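Local atomic coordinates of putative sugar binding protein (Bacteroides vulgatus ATCC 8482, PDB entry 3KEZ), a protein that probably binds sugars or other nutrients at the outer membrane as a SusD-family protein, and carries a bound calcium ion. Residues T351-N354 with A355-V358; T378-L381 with E382-L385. One frame throughout, in Å; residues are numbered along the deposited sequence.

Contact 1. Residues T351-N354 with A355-V358; sequences TGDN and AKAV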
loop_
_atom_site.group_PDB
_atom_site.type_symbol
_atom_site.label_atom_id
_atom_site.label_comp_id
_atom_site.label_asym_id
_atom_site.label_seq_id
_atom_site.Cartn_x
_atom_site.Cartn_y
_atom_site.Cartn_z
ATOM N N THR A 351 -4.465 22.527 1.962
ATOM C CA THR A 351 -4.874 23.645 1.112
ATOM C C THR A 351 -5.716 24.695 1.852
ATOM O O THR A 351 -6.221 25.630 1.252
ATOM C CB THR A 351 -5.645 23.139 -0.103
ATOM O OG1 THR A 351 -6.758 22.356 0.320
ATOM C CG2 THR A 351 -4.735 22.278 -1.016
ATOM N N GLY A 352 -5.870 24.536 3.160
ATOM C CA GLY A 352 -6.491 25.546 3.978
ATOM C C GLY A 352 -8.002 25.492 3.954
ATOM O O GLY A 352 -8.653 26.501 4.190
ATOM N N ASP A 353 -8.573 24.343 3.618
ATOM C CA ASP A 353 -10.058 24.237 3.543
ATOM C C ASP A 353 -10.500 23.409 4.731
ATOM O O ASP A 353 -10.624 22.191 4.640
ATOM C CB ASP A 353 -10.522 23.618 2.229
ATOM C CG ASP A 353 -12.040 23.709 2.045
ATOM O OD1 ASP A 353 -12.758 23.925 3.035
ATOM O OD2 ASP A 353 -12.517 23.527 0.910
ATOM N N ASN A 354 -10.678 24.069 5.878
ATOM C CA ASN A 354 -10.997 23.345 7.085
ATOM C C ASN A 354 -12.350 22.664 7.025
ATOM O O ASN A 354 -12.489 21.531 7.505
ATOM C CB ASN A 354 -10.940 24.246 8.298
ATOM C CG ASN A 354 -10.977 23.448 9.572
ATOM O OD1 ASN A 354 -10.133 22.567 9.797
ATOM N ND2 ASN A 354 -11.981 23.702 10.386
ATOM N N ALA A 355 -13.320 23.340 6.423
ATOM C CA ALA A 355 -14.691 22.818 6.277
ATOM C C ALA A 355 -14.707 21.460 5.622
ATOM O O ALA A 355 -15.391 20.536 6.072
ATOM C CB ALA A 355 -15.584 23.802 5.495
ATOM N N LYS A 356 -13.930 21.367 4.559
ATOM C CA LYS A 356 -13.802 20.164 3.765
ATOM C C LYS A 356 -13.016 19.107 4.517
ATOM O O LYS A 356 -13.379 17.948 4.470
ATOM C CB LYS A 356 -13.111 20.481 2.427
ATOM C CG LYS A 356 -13.384 19.452 1.354
ATOM C CD LYS A 356 -12.784 19.822 -0.033
ATOM C CE LYS A 356 -13.665 20.766 -0.805
ATOM N NZ LYS A 356 -13.352 20.728 -2.284
ATOM N N ALA A 357 -11.956 19.506 5.230
ATOM C CA ALA A 357 -11.208 18.552 6.039
ATOM C C ALA A 357 -12.096 17.917 7.096
ATOM O O ALA A 357 -12.063 16.694 7.258
ATOM C CB ALA A 357 -10.014 19.196 6.689
ATOM N N VAL A 358 -12.853 18.741 7.814
ATOM C CA VAL A 358 -13.806 18.261 8.805
ATOM C C VAL A 358 -14.851 17.320 8.162
ATOM O O VAL A 358 -15.117 16.262 8.723
ATOM C CB VAL A 358 -14.490 19.409 9.539
ATOM C CG1 VAL A 358 -15.770 18.955 10.299
ATOM C CG2 VAL A 358 -13.500 20.094 10.485
HETATM O O HOH W 1 -11.300 22.904 -1.452
HETATM O O HOH W 2 -13.168 26.076 5.170
#
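With CG trans to the backbone N (chi1 -171°), the carboxylate of D353 is carried over the start of the next helix, where it meets K356. K356 starts the same way, but its chain bends at chi3 (-83°), which lays CE 3.4 Å from D353 OD2. OD2 thus lies beside the aliphatic part of K356 from CB to CE, in addition to a water link. D353 OD1 accepts from K356 N at 3.2 Å, the donor standing well above the carboxylate plane, and a water bridges the same OD1 to A355 N. A second water donates a 2.7 Å bond to D353 OD2 and accepts a weak one from K356 NZ. NZ itself stays 4.3 Å from D353 OD2, beyond salt-bridge range, and pairs instead with E220 of helix 212-229. Replacing D353 by an alanine would probably leave K356 N without its capping acceptor and both waters without their carboxylate anchor. Behind the cap, D353 O accepts from A357 N, and N354 O takes V358 N at 2.8 Å in a nearly straight bond (175°). N354 ND2 donates to K377 O. G352, at positive phi, is the C-prime residue of a Schellman motif closing helix 337-350, so this is a tight helix-to-helix turn: Schellman C-cap followed directly by an aspartate N-cap opening helix 354-368.

Contact 2. Residues T378-L381 with E382-L385; sequences TLTL and ENVL
L381, N383 and T380 carry most of this contact, two of them through polar groups and one through carbon. T380 and N383 exchange bonds in both directions. T380 OG1 accepts from N383 N at 3.0 Å, and N383 OD1 accepts from T380 N, also at 3.0 Å. The torsions account for this pairing: OG1 of T380 lies between its own N and carbonyl carbon (chi1 71°), facing the first turn, while CG of N383 stands beside its own N (chi1 -69°) and so swings the amide back toward the N-cap residue. The T380 N-H reaches OD1 from above the amide plane and not at a lone pair, a C=O...N angle of 108°. CD2 of L379 lies 3.7 Å from N383 OD1, giving the amide an apolar neighbour. L381 works differently: its CG meets CD1 of L385 at 3.9 Å, one turn further on, the branched ends crossing at a slant. Both leucines also touch E346 of helix 337-350 and N405 and M407 of a following loop, which places this pair on the side of the helix turned to those parts. Backbone bonds from V384 N to T380 O and from L385 N to L381 O (2.9 Å) continue the turn. The N-H of the N-cap residue T380 and that of N383 in the first turn thus both find acceptors in side chains; this reciprocal capping box fixes both side chains in rotation, while the leucine pair adds apolar contact on the first turn.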
loop_
_atom_site.group_PDB
_atom_site.type_symbol
_atom_site.label_atom_id
_atom_site.label_comp_id
_atom_site.label_asym_id
_atom_site.label_seq_id
_atom_site.Cartn_x
_atom_site.Cartn_y
_atom_site.Cartn_z
ATOM N N THR A 378 -10.207 23.143 14.309
ATOM C CA THR A 378 -9.322 23.545 13.231
ATOM C C THR A 378 -8.341 22.414 13.106
ATOM O O THR A 378 -7.486 22.221 13.991
ATOM C CB THR A 378 -8.622 24.857 13.517
ATOM O OG1 THR A 378 -9.620 25.899 13.613
ATOM C CG2 THR A 378 -7.620 25.165 12.386
ATOM N N LEU A 379 -8.553 21.588 12.086
ATOM C CA LEU A 379 -7.791 20.362 11.931
ATOM C C LEU A 379 -6.365 20.635 11.445
ATOM O O LEU A 379 -6.140 21.505 10.599
ATOM C CB LEU A 379 -8.505 19.367 11.008
ATOM C CG LEU A 379 -9.810 18.718 11.515
ATOM C CD1 LEU A 379 -10.349 17.882 10.380
ATOM C CD2 LEU A 379 -9.582 17.877 12.726
ATOM N N THR A 380 -5.422 19.884 12.024
ATOM C CA THR A 380 -3.994 19.923 11.674
ATOM C C THR A 380 -3.591 18.659 10.862
ATOM O O THR A 380 -4.299 17.644 10.841
ATOM C CB THR A 380 -3.147 19.990 12.955
ATOM O OG1 THR A 380 -3.234 18.719 13.601
ATOM C CG2 THR A 380 -3.667 21.105 13.902
ATOM N N LEU A 381 -2.453 18.704 10.186
ATOM C CA LEU A 381 -1.944 17.505 9.563
ATOM C C LEU A 381 -1.816 16.374 10.583
ATOM O O LEU A 381 -2.183 15.233 10.318
ATOM C CB LEU A 381 -0.593 17.770 8.887
ATOM C CG LEU A 381 0.110 16.566 8.284
ATOM C CD1 LEU A 381 -0.748 15.935 7.178
ATOM C CD2 LEU A 381 1.510 16.951 7.790
ATOM N N GLU A 382 -1.297 16.687 11.752
ATOM C CA GLU A 382 -1.103 15.658 12.763
ATOM C C GLU A 382 -2.429 14.996 13.175
ATOM O O GLU A 382 -2.458 13.806 13.427
ATOM C CB GLU A 382 -0.414 16.230 13.993
ATOM C CG GLU A 382 -0.288 15.218 15.104
ATOM C CD GLU A 382 0.782 15.541 16.132
ATOM O OE1 GLU A 382 1.350 16.651 16.136
ATOM O OE2 GLU A 382 1.059 14.657 16.953
ATOM N N ASN A 383 -3.492 15.795 13.290
ATOM C CA ASN A 383 -4.845 15.289 13.583
ATOM C C ASN A 383 -5.254 14.262 12.528
ATOM O O ASN A 383 -5.772 13.194 12.851
ATOM C CB ASN A 383 -5.912 16.401 13.527
ATOM C CG ASN A 383 -5.827 17.432 14.652
ATOM O OD1 ASN A 383 -6.444 18.489 14.524
ATOM N ND2 ASN A 383 -5.159 17.134 15.755
ATOM N N VAL A 384 -5.022 14.603 11.256
ATOM C CA VAL A 384 -5.386 13.728 10.165
ATOM C C VAL A 384 -4.564 12.434 10.154
ATOM O O VAL A 384 -5.126 11.329 10.041
ATOM C CB VAL A 384 -5.366 14.434 8.798
ATOM C CG1 VAL A 384 -5.617 13.426 7.694
ATOM C CG2 VAL A 384 -6.422 15.538 8.745
ATOM N N LEU A 385 -3.261 12.561 10.320
ATOM C CA LEU A 385 -2.379 11.390 10.407
ATOM C C LEU A 385 -2.656 10.479 11.642
ATOM O O LEU A 385 -2.523 9.253 11.566
ATOM C CB LEU A 385 -0.933 11.831 10.367
ATOM C CG LEU A 385 -0.426 12.522 9.087
ATOM C CD1 LEU A 385 1.030 12.908 9.200
ATOM C CD2 LEU A 385 -0.701 11.661 7.811
#

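Overall arrangement
Contacts 1 and 2 come in series along the chain, each at the start of a helix: contact 1 opens helix 354-368 and contact 2 opens helix 381-392, the next helix. Their centres are 10 Å apart, on the same side of the chain's centre and both within the SusD-family part of the chain, away from the calcium site. They touch directly: N354 OD1 is 2.9 Å from L379 N, a probable hydrogen bond, and L379 CD1 packs 3.7 Å from V358 N. The first turn of helix 354-368 is therefore joined to the loop leading into helix 381-392, so that two successive helix starts are tied together near the surface of this helical region.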